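Local coordinates for aldehyde dehydrogenase 12 (Zea mays, PDB 6D97), which catalyses the NAD-dependent oxidation of L-glutamate gamma-semialdehyde to glutamate, the last step of proline catabolism in plants, at residues Pro104-Met109 and Ala245-Phe250; Leu108-Ile113 and Ala212-Asn217; Gly51-Ser56 and Met234-His239; Arg165-Ser170 and Ala519-Trp524. All blocks are in the same frame, centred on the assembly; numbering follows the deposited sequence.

Contact 1. Residues Pro104-Met109 and Ala245-Phe250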
# COMPACT_ATOMS: atom_id res chain seq x y z
N PRO A 104 -13.64 -5.37 -17.89
CA PRO A 104 -13.58 -5.03 -16.46
C PRO A 104 -14.92 -5.11 -15.77
O PRO A 104 -14.96 -5.24 -14.54
CB PRO A 104 -13.03 -3.60 -16.45
CG PRO A 104 -13.49 -3.04 -17.75
CD PRO A 104 -13.43 -4.18 -18.73
N GLU A 105 -16.02 -5.04 -16.52
CA GLU A 105 -17.35 -5.17 -15.93
C GLU A 105 -17.54 -6.52 -15.25
O GLU A 105 -18.45 -6.67 -14.44
CB GLU A 105 -18.43 -4.94 -16.99
CG GLU A 105 -18.59 -6.06 -18.03
CD GLU A 105 -17.53 -6.01 -19.13
OE1 GLU A 105 -16.78 -5.01 -19.20
OE2 GLU A 105 -17.45 -6.98 -19.91
N ARG A 106 -16.68 -7.50 -15.55
CA ARG A 106 -16.76 -8.79 -14.87
C ARG A 106 -16.31 -8.70 -13.42
O ARG A 106 -16.77 -9.49 -12.58
CB ARG A 106 -15.93 -9.84 -15.62
CG ARG A 106 -16.60 -10.38 -16.86
CD ARG A 106 -15.72 -11.40 -17.58
NE ARG A 106 -15.20 -12.43 -16.68
CZ ARG A 106 -15.85 -13.55 -16.37
NH1 ARG A 106 -17.05 -13.80 -16.87
NH2 ARG A 106 -15.29 -14.43 -15.54
N TYR A 107 -15.43 -7.75 -13.09
CA TYR A 107 -15.12 -7.49 -11.69
C TYR A 107 -16.37 -7.05 -10.94
O TYR A 107 -16.61 -7.49 -9.80
CB TYR A 107 -14.05 -6.40 -11.55
CG TYR A 107 -12.67 -6.77 -12.03
CD1 TYR A 107 -11.90 -7.70 -11.34
CD2 TYR A 107 -12.12 -6.15 -13.14
CE1 TYR A 107 -10.63 -8.02 -11.77
CE2 TYR A 107 -10.86 -6.46 -13.58
CZ TYR A 107 -10.12 -7.40 -12.89
OH TYR A 107 -8.85 -7.71 -13.32
N LEU A 108 -17.19 -6.19 -11.56
CA LEU A 108 -18.42 -5.73 -10.92
C LEU A 108 -19.42 -6.86 -10.77
O LEU A 108 -20.13 -6.94 -9.76
CB LEU A 108 -19.02 -4.58 -11.72
CG LEU A 108 -18.07 -3.40 -11.86
CD1 LEU A 108 -18.78 -2.20 -12.48
CD2 LEU A 108 -17.49 -3.07 -10.50
N MET A 109 -19.50 -7.74 -11.78
CA MET A 109 -20.42 -8.87 -11.72
C MET A 109 -20.13 -9.76 -10.53
O MET A 109 -21.04 -10.24 -9.86
CB MET A 109 -20.34 -9.67 -13.02
CG MET A 109 -21.24 -10.90 -13.08
SD MET A 109 -20.98 -11.83 -14.60
CE MET A 109 -19.35 -12.52 -14.32
N ALA A 245 -22.51 -20.02 -16.20
CA ALA A 245 -22.33 -21.45 -16.43
C ALA A 245 -20.94 -21.75 -16.98
O ALA A 245 -20.32 -22.75 -16.59
CB ALA A 245 -23.40 -21.96 -17.39
N GLU A 246 -20.42 -20.89 -17.86
CA GLU A 246 -19.18 -21.19 -18.56
C GLU A 246 -17.94 -20.79 -17.78
O GLU A 246 -16.83 -21.05 -18.27
CB GLU A 246 -19.17 -20.49 -19.92
N ASP A 247 -18.08 -20.18 -16.60
CA ASP A 247 -16.92 -19.62 -15.91
C ASP A 247 -16.13 -20.65 -15.11
O ASP A 247 -14.96 -20.40 -14.80
CB ASP A 247 -17.36 -18.48 -14.99
CG ASP A 247 -17.49 -17.16 -15.72
OD1 ASP A 247 -17.59 -17.19 -16.97
OD2 ASP A 247 -17.48 -16.10 -15.06
N MET A 248 -16.72 -21.80 -14.77
CA MET A 248 -15.97 -22.79 -14.00
C MET A 248 -16.49 -24.19 -14.30
O MET A 248 -17.61 -24.38 -14.79
CB MET A 248 -16.03 -22.51 -12.50
CG MET A 248 -17.40 -22.70 -11.84
SD MET A 248 -17.76 -24.39 -11.28
CE MET A 248 -16.55 -24.60 -9.98
N ASP A 249 -15.66 -25.18 -13.97
CA ASP A 249 -16.01 -26.58 -14.09
C ASP A 249 -15.82 -27.27 -12.74
O ASP A 249 -15.05 -26.82 -11.89
CB ASP A 249 -15.16 -27.28 -15.15
CG ASP A 249 -15.37 -26.70 -16.53
OD1 ASP A 249 -16.53 -26.56 -16.95
OD2 ASP A 249 -14.36 -26.37 -17.18
N PHE A 250 -16.52 -28.39 -12.57
CA PHE A 250 -16.52 -29.16 -11.33
C PHE A 250 -16.31 -30.62 -11.69
O PHE A 250 -17.15 -31.21 -12.37
CB PHE A 250 -17.85 -28.95 -10.59
CG PHE A 250 -17.90 -29.56 -9.22
CD1 PHE A 250 -16.97 -29.21 -8.25
CD2 PHE A 250 -18.91 -30.45 -8.89
CE1 PHE A 250 -17.04 -29.76 -6.98
CE2 PHE A 250 -18.99 -31.00 -7.63
CZ PHE A 250 -18.05 -30.66 -6.67

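Contact 2. Residues Leu108-Ile113 and Ala212-Asn217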
# COMPACT_ATOMS: atom_id res chain seq x y z
N LEU A 108 -17.19 -6.19 -11.56
CA LEU A 108 -18.42 -5.73 -10.92
C LEU A 108 -19.42 -6.86 -10.77
O LEU A 108 -20.13 -6.94 -9.76
CB LEU A 108 -19.02 -4.58 -11.72
CG LEU A 108 -18.07 -3.40 -11.86
CD1 LEU A 108 -18.78 -2.20 -12.48
CD2 LEU A 108 -17.49 -3.07 -10.50
N MET A 109 -19.50 -7.74 -11.78
CA MET A 109 -20.42 -8.87 -11.72
C MET A 109 -20.13 -9.76 -10.53
O MET A 109 -21.04 -10.24 -9.86
CB MET A 109 -20.34 -9.67 -13.02
CG MET A 109 -21.24 -10.90 -13.08
SD MET A 109 -20.98 -11.83 -14.60
CE MET A 109 -19.35 -12.52 -14.32
N TYR A 110 -18.85 -10.00 -10.26
CA TYR A 110 -18.52 -10.89 -9.16
C TYR A 110 -18.69 -10.19 -7.82
O TYR A 110 -18.88 -10.86 -6.79
CB TYR A 110 -17.12 -11.44 -9.33
CG TYR A 110 -17.14 -12.71 -10.13
CD1 TYR A 110 -17.50 -13.91 -9.54
CD2 TYR A 110 -16.84 -12.71 -11.48
CE1 TYR A 110 -17.53 -15.08 -10.26
CE2 TYR A 110 -16.87 -13.87 -12.21
CZ TYR A 110 -17.22 -15.05 -11.60
OH TYR A 110 -17.25 -16.21 -12.33
N GLY A 111 -18.63 -8.86 -7.80
CA GLY A 111 -19.10 -8.14 -6.63
C GLY A 111 -20.57 -8.42 -6.37
O GLY A 111 -20.97 -8.68 -5.23
N ASP A 112 -21.39 -8.40 -7.43
CA ASP A 112 -22.81 -8.65 -7.28
C ASP A 112 -23.09 -10.11 -6.93
O ASP A 112 -23.94 -10.40 -6.08
CB ASP A 112 -23.56 -8.26 -8.56
CG ASP A 112 -23.67 -6.76 -8.73
OD1 ASP A 112 -23.52 -6.03 -7.73
OD2 ASP A 112 -23.91 -6.31 -9.87
N ILE A 113 -22.40 -11.04 -7.60
CA ILE A 113 -22.57 -12.46 -7.29
C ILE A 113 -22.25 -12.73 -5.83
O ILE A 113 -22.99 -13.42 -5.12
CB ILE A 113 -21.70 -13.32 -8.22
CG1 ILE A 113 -22.22 -13.25 -9.65
CG2 ILE A 113 -21.66 -14.76 -7.73
CD1 ILE A 113 -21.22 -13.78 -10.66
N ALA A 212 -9.94 -17.40 -7.39
CA ALA A 212 -9.53 -17.64 -8.77
C ALA A 212 -10.42 -16.87 -9.75
O ALA A 212 -9.92 -16.22 -10.68
CB ALA A 212 -9.57 -19.14 -9.08
N LEU A 213 -11.74 -16.92 -9.54
CA LEU A 213 -12.65 -16.22 -10.44
C LEU A 213 -12.47 -14.71 -10.35
O LEU A 213 -12.52 -14.02 -11.38
CB LEU A 213 -14.09 -16.60 -10.13
CG LEU A 213 -14.52 -18.01 -10.54
CD1 LEU A 213 -15.87 -18.37 -9.93
CD2 LEU A 213 -14.56 -18.12 -12.05
N TYR A 214 -12.26 -14.18 -9.14
CA TYR A 214 -12.14 -12.74 -8.96
C TYR A 214 -11.04 -12.16 -9.84
O TYR A 214 -11.22 -11.12 -10.47
CB TYR A 214 -11.85 -12.40 -7.50
CG TYR A 214 -12.98 -12.66 -6.52
CD1 TYR A 214 -14.30 -12.71 -6.94
CD2 TYR A 214 -12.71 -12.85 -5.17
CE1 TYR A 214 -15.33 -12.94 -6.04
CE2 TYR A 214 -13.72 -13.09 -4.26
CZ TYR A 214 -15.03 -13.13 -4.70
OH TYR A 214 -16.04 -13.36 -3.79
N MET A 215 -9.88 -12.82 -9.87
CA MET A 215 -8.73 -12.26 -10.58
C MET A 215 -8.78 -12.48 -12.08
O MET A 215 -7.91 -11.97 -12.79
CB MET A 215 -7.43 -12.85 -10.02
CG MET A 215 -7.26 -12.63 -8.52
SD MET A 215 -7.58 -10.93 -8.02
CE MET A 215 -6.26 -10.06 -8.86
N GLY A 216 -9.76 -13.22 -12.57
CA GLY A 216 -9.94 -13.42 -13.99
C GLY A 216 -9.56 -14.79 -14.53
O GLY A 216 -9.42 -14.93 -15.75
N ASN A 217 -9.40 -15.79 -13.67
CA ASN A 217 -9.07 -17.13 -14.11
C ASN A 217 -10.34 -17.93 -14.41
O ASN A 217 -11.44 -17.56 -14.02
CB ASN A 217 -8.24 -17.86 -13.06
CG ASN A 217 -7.01 -17.08 -12.63
OD1 ASN A 217 -6.00 -17.05 -13.33
ND2 ASN A 217 -7.09 -16.44 -11.47

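Contact 3. Residues Gly51-Ser56 and Met234-His239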
# COMPACT_ATOMS: atom_id res chain seq x y z
N GLY A 51 -20.83 -25.96 -19.04
CA GLY A 51 -22.06 -25.25 -18.75
C GLY A 51 -23.25 -26.08 -18.32
O GLY A 51 -24.35 -25.53 -18.23
N SER A 52 -23.08 -27.37 -18.04
CA SER A 52 -24.23 -28.17 -17.64
C SER A 52 -23.82 -29.25 -16.65
O SER A 52 -22.66 -29.69 -16.61
CB SER A 52 -24.94 -28.80 -18.85
OG SER A 52 -24.02 -29.43 -19.72
N TRP A 53 -24.78 -29.66 -15.83
CA TRP A 53 -24.58 -30.76 -14.91
C TRP A 53 -24.58 -32.08 -15.67
O TRP A 53 -25.43 -32.32 -16.53
CB TRP A 53 -25.68 -30.76 -13.84
CG TRP A 53 -25.54 -29.60 -12.89
CD1 TRP A 53 -26.28 -28.45 -12.87
CD2 TRP A 53 -24.59 -29.49 -11.82
NE1 TRP A 53 -25.84 -27.63 -11.86
CE2 TRP A 53 -24.81 -28.24 -11.20
CE3 TRP A 53 -23.58 -30.32 -11.34
CZ2 TRP A 53 -24.05 -27.81 -10.11
CZ3 TRP A 53 -22.83 -29.89 -10.27
CH2 TRP A 53 -23.07 -28.65 -9.66
N THR A 54 -23.63 -32.95 -15.32
CA THR A 54 -23.37 -34.14 -16.11
C THR A 54 -22.86 -35.25 -15.21
O THR A 54 -22.16 -35.00 -14.22
CB THR A 54 -22.34 -33.85 -17.21
OG1 THR A 54 -21.86 -35.08 -17.77
CG2 THR A 54 -21.17 -33.07 -16.63
N ALA A 55 -23.21 -36.49 -15.56
CA ALA A 55 -22.77 -37.65 -14.80
C ALA A 55 -21.45 -38.17 -15.36
O ALA A 55 -20.60 -37.40 -15.81
CB ALA A 55 -23.84 -38.74 -14.83
N SER A 56 -21.28 -39.49 -15.33
CA SER A 56 -20.09 -40.14 -15.86
C SER A 56 -20.44 -41.57 -16.21
O SER A 56 -21.56 -42.03 -15.96
CB SER A 56 -18.93 -40.08 -14.85
OG SER A 56 -19.21 -40.87 -13.71
N MET A 234 -23.17 -25.88 -3.14
CA MET A 234 -22.75 -24.48 -3.13
C MET A 234 -22.69 -23.92 -4.55
O MET A 234 -23.04 -22.75 -4.78
CB MET A 234 -21.39 -24.35 -2.44
CG MET A 234 -20.93 -22.92 -2.28
SD MET A 234 -22.03 -21.97 -1.21
CE MET A 234 -21.70 -20.32 -1.81
N ILE A 235 -22.27 -24.73 -5.52
CA ILE A 235 -22.19 -24.27 -6.90
C ILE A 235 -23.59 -24.01 -7.46
O ILE A 235 -23.80 -23.06 -8.22
CB ILE A 235 -21.41 -25.28 -7.76
CG1 ILE A 235 -19.94 -25.27 -7.36
CG2 ILE A 235 -21.55 -24.94 -9.23
CD1 ILE A 235 -19.15 -26.42 -7.94
N ARG A 236 -24.56 -24.84 -7.09
CA ARG A 236 -25.94 -24.60 -7.50
C ARG A 236 -26.45 -23.28 -6.95
O ARG A 236 -27.12 -22.52 -7.66
CB ARG A 236 -26.83 -25.76 -7.05
CG ARG A 236 -26.43 -27.08 -7.66
CD ARG A 236 -27.34 -28.23 -7.26
NE ARG A 236 -26.92 -29.46 -7.91
CZ ARG A 236 -27.34 -29.86 -9.11
NH1 ARG A 236 -28.20 -29.11 -9.79
NH2 ARG A 236 -26.89 -31.00 -9.63
N LEU A 237 -26.14 -22.99 -5.69
CA LEU A 237 -26.46 -21.68 -5.12
C LEU A 237 -25.77 -20.57 -5.90
O LEU A 237 -26.40 -19.56 -6.23
CB LEU A 237 -26.05 -21.65 -3.64
CG LEU A 237 -26.25 -20.42 -2.74
CD1 LEU A 237 -26.07 -20.86 -1.28
CD2 LEU A 237 -25.31 -19.25 -3.05
N LEU A 238 -24.48 -20.74 -6.19
CA LEU A 238 -23.74 -19.70 -6.89
C LEU A 238 -24.32 -19.44 -8.28
O LEU A 238 -24.38 -18.29 -8.73
CB LEU A 238 -22.26 -20.08 -6.99
CG LEU A 238 -21.44 -19.94 -5.71
CD1 LEU A 238 -20.09 -20.64 -5.84
CD2 LEU A 238 -21.25 -18.47 -5.37
N HIS A 239 -24.76 -20.50 -8.96
CA HIS A 239 -25.43 -20.32 -10.25
C HIS A 239 -26.72 -19.51 -10.08
O HIS A 239 -27.01 -18.63 -10.90
CB HIS A 239 -25.72 -21.67 -10.89
CG HIS A 239 -24.52 -22.33 -11.48
ND1 HIS A 239 -24.35 -23.70 -11.47
CD2 HIS A 239 -23.44 -21.82 -12.11
CE1 HIS A 239 -23.21 -24.00 -12.06
NE2 HIS A 239 -22.63 -22.88 -12.46
O HOH W 1 -26.75 -25.14 -11.32

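Contact 4. Residues Arg165-Ser170 and Ala519-Trp524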
# COMPACT_ATOMS: atom_id res chain seq x y z
N ARG A 165 -13.36 -5.54 -7.92
CA ARG A 165 -12.71 -4.50 -8.71
C ARG A 165 -11.45 -3.99 -8.02
O ARG A 165 -10.39 -3.85 -8.64
CB ARG A 165 -13.72 -3.37 -8.94
CG ARG A 165 -13.30 -2.28 -9.91
CD ARG A 165 -13.75 -0.90 -9.42
NE ARG A 165 -15.20 -0.68 -9.46
CZ ARG A 165 -15.84 -0.12 -10.47
NH1 ARG A 165 -15.17 0.27 -11.55
NH2 ARG A 165 -17.16 0.04 -10.42
N PHE A 166 -11.54 -3.75 -6.71
CA PHE A 166 -10.40 -3.23 -5.95
C PHE A 166 -9.26 -4.24 -5.85
O PHE A 166 -8.12 -3.83 -5.61
CB PHE A 166 -10.84 -2.81 -4.55
CG PHE A 166 -11.67 -1.55 -4.53
CD1 PHE A 166 -11.70 -0.70 -5.62
CD2 PHE A 166 -12.41 -1.22 -3.40
CE1 PHE A 166 -12.45 0.46 -5.58
CE2 PHE A 166 -13.17 -0.07 -3.36
CZ PHE A 166 -13.19 0.78 -4.46
N LEU A 167 -9.54 -5.54 -6.00
CA LEU A 167 -8.45 -6.52 -6.04
C LEU A 167 -7.55 -6.29 -7.24
O LEU A 167 -6.36 -6.62 -7.20
CB LEU A 167 -9.02 -7.94 -6.06
CG LEU A 167 -9.65 -8.50 -4.78
CD1 LEU A 167 -10.26 -9.87 -5.04
CD2 LEU A 167 -8.61 -8.57 -3.68
N ALA A 168 -8.11 -5.75 -8.33
CA ALA A 168 -7.35 -5.43 -9.53
C ALA A 168 -6.74 -4.03 -9.49
O ALA A 168 -6.37 -3.50 -10.55
CB ALA A 168 -8.23 -5.59 -10.77
N ARG A 169 -6.67 -3.42 -8.31
CA ARG A 169 -5.92 -2.18 -8.15
C ARG A 169 -4.50 -2.35 -8.66
O ARG A 169 -3.87 -3.39 -8.44
CB ARG A 169 -5.93 -1.78 -6.67
CG ARG A 169 -5.14 -0.55 -6.27
CD ARG A 169 -5.15 -0.45 -4.74
NE ARG A 169 -4.46 0.72 -4.22
CZ ARG A 169 -5.07 1.72 -3.59
NH1 ARG A 169 -6.38 1.69 -3.41
NH2 ARG A 169 -4.36 2.75 -3.13
N SER A 170 -4.02 -1.34 -9.37
CA SER A 170 -2.66 -1.31 -9.90
C SER A 170 -1.94 -0.08 -9.36
O SER A 170 -2.57 0.85 -8.84
CB SER A 170 -2.66 -1.30 -11.43
OG SER A 170 -3.33 -0.16 -11.95
N ALA A 519 -3.98 -12.81 0.03
CA ALA A 519 -3.93 -14.23 -0.32
C ALA A 519 -4.49 -14.47 -1.71
O ALA A 519 -3.93 -15.24 -2.50
CB ALA A 519 -4.70 -15.04 0.72
N ILE A 520 -5.60 -13.81 -2.04
CA ILE A 520 -6.21 -13.98 -3.36
C ILE A 520 -5.27 -13.46 -4.44
O ILE A 520 -5.06 -14.12 -5.47
CB ILE A 520 -7.57 -13.27 -3.41
CG1 ILE A 520 -8.55 -13.97 -2.47
CG2 ILE A 520 -8.10 -13.25 -4.84
CD1 ILE A 520 -9.88 -13.25 -2.36
N LYS A 521 -4.68 -12.28 -4.23
CA LYS A 521 -3.81 -11.70 -5.24
C LYS A 521 -2.53 -12.50 -5.41
O LYS A 521 -2.06 -12.69 -6.54
CB LYS A 521 -3.49 -10.24 -4.88
CG LYS A 521 -4.67 -9.30 -5.02
CD LYS A 521 -4.28 -7.87 -4.66
CE LYS A 521 -4.74 -7.49 -3.27
NZ LYS A 521 -4.04 -6.27 -2.75
N LEU A 522 -1.95 -13.00 -4.31
CA LEU A 522 -0.73 -13.80 -4.42
C LEU A 522 -0.99 -15.10 -5.15
O LEU A 522 -0.21 -15.50 -6.03
CB LEU A 522 -0.17 -14.07 -3.02
CG LEU A 522 0.82 -15.24 -2.94
CD1 LEU A 522 2.18 -14.81 -3.46
CD2 LEU A 522 0.92 -15.79 -1.53
N VAL A 523 -2.09 -15.78 -4.82
CA VAL A 523 -2.32 -17.12 -5.33
C VAL A 523 -2.85 -17.10 -6.76
O VAL A 523 -2.48 -17.95 -7.57
CB VAL A 523 -3.28 -17.87 -4.38
CG1 VAL A 523 -3.73 -19.17 -5.00
CG2 VAL A 523 -2.59 -18.14 -3.05
N TRP A 524 -3.70 -16.12 -7.09
CA TRP A 524 -4.50 -16.19 -8.30
C TRP A 524 -4.17 -15.12 -9.33
O TRP A 524 -4.91 -14.97 -10.31
CB TRP A 524 -5.98 -16.13 -7.94
CG TRP A 524 -6.41 -17.37 -7.23
CD1 TRP A 524 -6.93 -17.47 -5.97
CD2 TRP A 524 -6.30 -18.70 -7.73
NE1 TRP A 524 -7.17 -18.79 -5.67
CE2 TRP A 524 -6.79 -19.56 -6.73
CE3 TRP A 524 -5.84 -19.26 -8.93
CZ2 TRP A 524 -6.84 -20.94 -6.89
CZ3 TRP A 524 -5.88 -20.62 -9.09
CH2 TRP A 524 -6.38 -21.45 -8.08

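Contact 1. Residues Pro104-Met109 and Ala245-Phe250
Asp247 OD2 is held by two nitrogens of Arg106 and also by the hydroxyl of Tyr110, one turn further along helix 105-121. Arg106 comes end-on. Its NH2 lies 2.8 Å from Asp247 OD2, and its NH1 reaches the same oxygen at 3.0 Å. A weak third bond of 3.4 Å joins Arg106 NH1 to Asp247 OD1. The two bonds to OD2 lie close to the guanidinium plane, so Arg106 uses its edge. The carboxylate is turned 62° from that plane. NH1 meets the syn lone pair of OD2, whereas NH2 comes from above the carboxylate, 55° out of its plane. This is not a flat, two-oxygen pairing. The bend of Arg106 at chi3 (50°) turns its tip toward the loop, and NE is held by His98 ND1. With both ends of the guanidinium bonded, its rotation is largely fixed. Met109 CE makes a loose van der Waals approach to Asp247 OD2 at 4.1 Å. Replacing Arg106 by a leucine would probably leave the buried Asp247 carboxylate without its countercharge and His98 ND1 without its Arg106 donor. The bridge ties the first turn of helix 105-121 to the loop that enters strand 249-251, an outermost strand of the five-stranded parallel sheet in the Rossmann-type NAD-binding domain.

Contact 2. Residues Leu108-Ile113 and Ala212-Asn217
Tyr110 of helix 105-121 packs on Leu213 and Tyr214 in the last turn of helix 203-214. This is a buried helix-helix contact of the Rossmann-type domain, made just before a Schellman motif closes the second helix. The tight part is at the phenol end of Tyr110. Both leucine methyls lie close to Tyr110 OH, Leu213 CD2 at 3.3 Å and Leu213 CD1 at 3.5 Å. Leu213 CB also fits near the CE1-CZ side of the ring. The two side chains cross at about a right angle. The hydroxyl, though beside methyls, keeps a polar partner: on a side turned away from them it bonds Asp247 OD2. Ile113 CD1, from the same helix as the tyrosine, sits over one face of the ring toward its rim. The looser part is at the other end of Tyr110. There the edge of the Tyr214 ring touches chiefly Tyr110 CB, which lies 3.9 Å from Tyr214 CD1. Tyr214 leaves its backbone away from Tyr110, but its CG stands anti to the carbonyl carbon (chi1 -68°), which brings the ring back toward helix 105-121, where its OH bonds Ser114 OG. On the side of the helix turned from this contact, Asp112 makes a long, weak ion pair with Lys154 of the third subunit. Gly216 is the first residue to leave helical angles, and its positive phi (106°) leaves no room for a CB beside the carbonyl of Met215. Asn217 then folds back: its N and its ND2 both bond Ala212 O, and ND2 meets a lone pair in the carbonyl plane at 2.9 Å.

Contact 3. Residues Gly51-Ser56 and Met234-His239
Trp53 CG stands anti to the carbonyl carbon (chi1 -70°), which sends the indole toward helix 229-240. Arg236 runs extended from CG to NE, then turns at chi4 (-88°) to lay its guanidinium flat on that indole. The planes are only 14° apart. Arg236 CZ sits 3.8 Å from the centroid of the five-membered ring, over the face, so the pair is a stacked cation-pi contact. Arg236 NH1 lies 3.5 Å from Trp53 NE1, but both are donors and do not bond. Glu232 takes Arg236 NE in a salt bridge and so steadies the guanidinium. Further along the indole, Ile235 CG2 is 3.9 Å from Trp53 CZ2. In the ring plane, a water accepts from Trp53 NE1 at 2.7 Å and lies 2.8 Å from His239 ND1. An alanine at Trp53 would probably leave the Arg236 guanidinium without its flat platform and the bridging water without its indole donor. The contact lays edge strand 52-54 of a four-stranded sheet, nearly antiparallel, against the helix of the beta-alpha-beta crossover that joins parallel strands 218-223 and 249-251 of the Rossmann-type fold.

Contact 4. Residues Arg165-Ser170 and Ala519-Trp524
Lys521 reaches across to Leu167 with its carbon chain. Its CB points toward segment 165-170. Next, Lys521 CG comes 3.8 Å from Leu167 O, and CD comes closer, 3.5 Å from the same oxygen. These are van der Waals contacts of methylene groups with a backbone carbonyl. The chain bends at chi3 (-101°), and the bend brings CE beside the leucine, with Lys521 CE 4.0 Å from Leu167 CD2. NZ then turns away from the leucine. The lysine thus works here through its aliphatic part, beside a more buried pair. In that pair Leu167 CD1 meets Ile520 CG2 at 4.0 Å, and the two side chains cross at about a right angle. The two leucine methyls therefore divide the work, CD1 on the isoleucine and CD2 on the lysine. Phe159 and Tyr214 each touch both Leu167 and Ile520 and add to this apolar cluster. Subunit interfaces lie close by. Ser170 pairs antiparallel with a strand of the second subunit, and Arg169 makes a salt bridge to Glu518 of the third subunit. Helices 163-167 and 517-524 come shortly before strands 170-174 and 526-533. The two helices thus pack together just ahead of two strands, one of which pairs across the subunit interface, consistent with the oligomerisation domain of the aldehyde dehydrogenase family.

In the fold
Contacts 1 and 2 share Leu108 and Met109 on helix 105-121, and their centres are 6 Å apart. Tyr110 and Asp247 couple them directly. Contact 3 is centred 14 Å from contact 1. Phe250 CD1 of contact 1 packs 3.6 Å from Ile235 CD1 of contact 3. Contact 2 also meets contact 4, where Asn217 ND2 of contact 2 bonds Trp524 O of contact 4 at 2.9 Å. Contacts 3 and 4 are the most distant pair, with centres 26 Å apart. Contacts 1, 2 and 4 lie away from the NAD site. The Ile235 side chain in contact 3 is about 13 Å from the bound NAD.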